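Local coordinates for protein probable fimbrial chaperone YadV (Escherichia coli K-12, PDB 5GHU) that probably acts as a periplasmic chaperone for pilin subunits, helping in the assembly of fimbriae that could contribute to adhesion to various surfaces, at residues D125-N130 with P156-V161. Residues are numbered along the deposited sequence; the frame is centred on the assembly and turned at random.
Sequences DGLKGN and PTPYYV
Pro158 meets Leu127 in a clear example of a proline ring packing against a passing chain, its CG 3.9 Å from Leu127 CB. The residue just before it sets up the turn: Thr157 OG1 accepts from the backbone N of Tyr159 at 3.1 Å (N-H...O angle 161°), an ST turn, and is also hydrogen-bonded to Asn155 OD1. At Pro158 itself, CB lies near both methyls of the leucine, 4.0 Å from Leu127 CD2, and the two side chains run past one another, pointing opposite ways. The backbone of the linker takes part as well, for Lys128 O sits 3.7 Å from Pro158 CG. Within its own segment the pyrrolidine ring has a further role: CG lies over one face of the Tyr159 ring, displaced toward its rim.

The contact lays the interdomain linker of a PapD-type chaperone, two immunoglobulin-like domains in tandem, against a loop of the C-terminal domain. Residues 125-130 belong to the linker that leaves strand 114-123 of the N-terminal domain and leads to helix 134-137, whereas 156-161 form the loop joining strands 150-155 and 163-170.

With CG of Tyr159 anti to the carbonyl carbon (chi1 -56°), the ring extends to the linker, where OH donates to Gly129 O at 2.7 Å. The donor stands 52° out of the carbonyl plane, so this short bond does not follow a lone pair, although Gly129 O itself lies at the ring edge, close to the ring plane. The two ortho carbons beside the hydroxyl have different neighbours, both approached obliquely: CE1 of Tyr159 touches Leu127 CD1 at 3.8 Å, while CE2 comes within 3.3 Å of Lys128 O and also packs on the carbonyl carbon of Asn130. Tyr160 then turns to the N-terminal domain proper, its backbone N bonded to Glu85 OE1 and its ring meeting Phe121.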
loop_
_atom_site.group_PDB
_atom_site.type_symbol
_atom_site.label_atom_id
_atom_site.label_comp_id
_atom_site.label_asym_id
_atom_site.label_seq_id
_atom_site.Cartn_x
_atom_site.Cartn_y
_atom_site.Cartn_z
ATOM N N ASP A 125 12.408 11.959 6.573
ATOM C CA ASP A 125 13.822 11.686 6.337
ATOM C C ASP A 125 14.464 11.187 7.631
ATOM O O ASP A 125 14.058 11.608 8.730
ATOM C CB ASP A 125 14.537 12.979 5.953
ATOM C CG ASP A 125 14.266 13.450 4.534
ATOM O OD1 ASP A 125 13.391 12.961 3.834
ATOM O OD2 ASP A 125 14.998 14.309 4.076
ATOM N N GLY A 126 15.505 10.371 7.488
ATOM C CA GLY A 126 16.324 9.967 8.604
ATOM C C GLY A 126 15.834 8.803 9.443
ATOM O O GLY A 126 16.377 8.607 10.536
ATOM N N LEU A 127 14.901 8.035 8.931
ATOM C CA LEU A 127 14.474 6.862 9.695
ATOM C C LEU A 127 15.556 5.791 9.730
ATOM O O LEU A 127 16.350 5.644 8.779
ATOM C CB LEU A 127 13.215 6.276 9.109
ATOM C CG LEU A 127 11.990 7.227 9.117
ATOM C CD1 LEU A 127 10.844 6.533 8.424
ATOM C CD2 LEU A 127 11.587 7.542 10.548
ATOM N N LYS A 128 15.608 5.074 10.855
ATOM C CA LYS A 128 16.568 4.001 11.021
ATOM C C LYS A 128 16.322 2.891 10.002
ATOM O O LYS A 128 15.188 2.492 9.776
ATOM C CB LYS A 128 16.409 3.425 12.442
ATOM C CG LYS A 128 17.336 2.271 12.735
ATOM C CD LYS A 128 16.965 1.629 14.067
ATOM C CE LYS A 128 17.934 0.495 14.407
ATOM N NZ LYS A 128 17.907 -0.580 13.379
ATOM N N GLY A 129 17.400 2.394 9.412
ATOM C CA GLY A 129 17.227 1.227 8.567
ATOM C C GLY A 129 16.688 1.601 7.197
ATOM O O GLY A 129 16.496 2.772 6.840
ATOM N N ASN A 130 16.411 0.566 6.420
ATOM C CA ASN A 130 15.928 0.748 5.070
ATOM C C ASN A 130 14.588 0.071 4.886
ATOM O O ASN A 130 14.390 -1.040 5.377
ATOM C CB ASN A 130 16.910 0.134 4.087
ATOM C CG ASN A 130 18.271 0.788 4.201
ATOM O OD1 ASN A 130 18.402 2.026 4.136
ATOM N ND2 ASN A 130 19.275 -0.025 4.511
ATOM N N PRO A 156 8.885 -4.210 14.124
ATOM C CA PRO A 156 9.701 -3.376 15.037
ATOM C C PRO A 156 10.305 -2.145 14.355
ATOM O O PRO A 156 11.114 -1.445 15.010
ATOM C CB PRO A 156 10.820 -4.331 15.472
ATOM C CG PRO A 156 11.063 -5.155 14.197
ATOM C CD PRO A 156 9.670 -5.353 13.546
ATOM N N THR A 157 9.902 -1.899 13.121
ATOM C CA THR A 157 10.579 -0.850 12.304
ATOM C C THR A 157 9.674 0.393 12.166
ATOM O O THR A 157 8.424 0.327 12.353
ATOM C CB THR A 157 10.934 -1.316 10.867
ATOM O OG1 THR A 157 9.771 -1.277 10.038
ATOM C CG2 THR A 157 11.504 -2.726 10.864
ATOM N N PRO A 158 10.248 1.489 11.675
ATOM C CA PRO A 158 9.417 2.679 11.349
ATOM C C PRO A 158 8.764 2.693 9.992
ATOM O O PRO A 158 8.199 3.706 9.605
ATOM C CB PRO A 158 10.430 3.845 11.437
ATOM C CG PRO A 158 11.777 3.155 11.055
ATOM C CD PRO A 158 11.704 1.765 11.701
ATOM N N TYR A 159 8.785 1.553 9.290
ATOM C CA TYR A 159 8.234 1.438 7.950
ATOM C C TYR A 159 7.026 0.517 7.890
ATOM O O TYR A 159 6.974 -0.497 8.607
ATOM C CB TYR A 159 9.288 0.859 6.973
ATOM C CG TYR A 159 10.561 1.661 6.930
ATOM C CD1 TYR A 159 10.568 2.880 6.248
ATOM C CD2 TYR A 159 11.731 1.201 7.552
ATOM C CE1 TYR A 159 11.760 3.641 6.173
ATOM C CE2 TYR A 159 12.955 1.950 7.451
ATOM C CZ TYR A 159 12.921 3.157 6.757
ATOM O OH TYR A 159 14.049 3.982 6.653
ATOM N N TYR A 160 6.069 0.880 7.059
ATOM C CA TYR A 160 5.051 -0.109 6.692
ATOM C C TYR A 160 5.697 -1.277 5.982
ATOM O O TYR A 160 6.678 -1.120 5.207
ATOM C CB TYR A 160 3.973 0.489 5.747
ATOM C CG TYR A 160 3.086 1.463 6.436
ATOM C CD1 TYR A 160 3.469 2.785 6.648
ATOM C CD2 TYR A 160 1.905 1.035 6.969
ATOM C CE1 TYR A 160 2.642 3.666 7.332
ATOM C CE2 TYR A 160 1.056 1.950 7.683
ATOM C CZ TYR A 160 1.465 3.249 7.826
ATOM O OH TYR A 160 0.648 4.112 8.545
ATOM N N VAL A 161 5.078 -2.450 6.181
ATOM C CA VAL A 161 5.339 -3.592 5.287
ATOM C C VAL A 161 4.045 -4.005 4.624
ATOM O O VAL A 161 3.009 -4.173 5.279
ATOM C CB VAL A 161 5.959 -4.808 6.014
ATOM C CG1 VAL A 161 6.111 -6.010 5.030
ATOM C CG2 VAL A 161 7.357 -4.444 6.576
#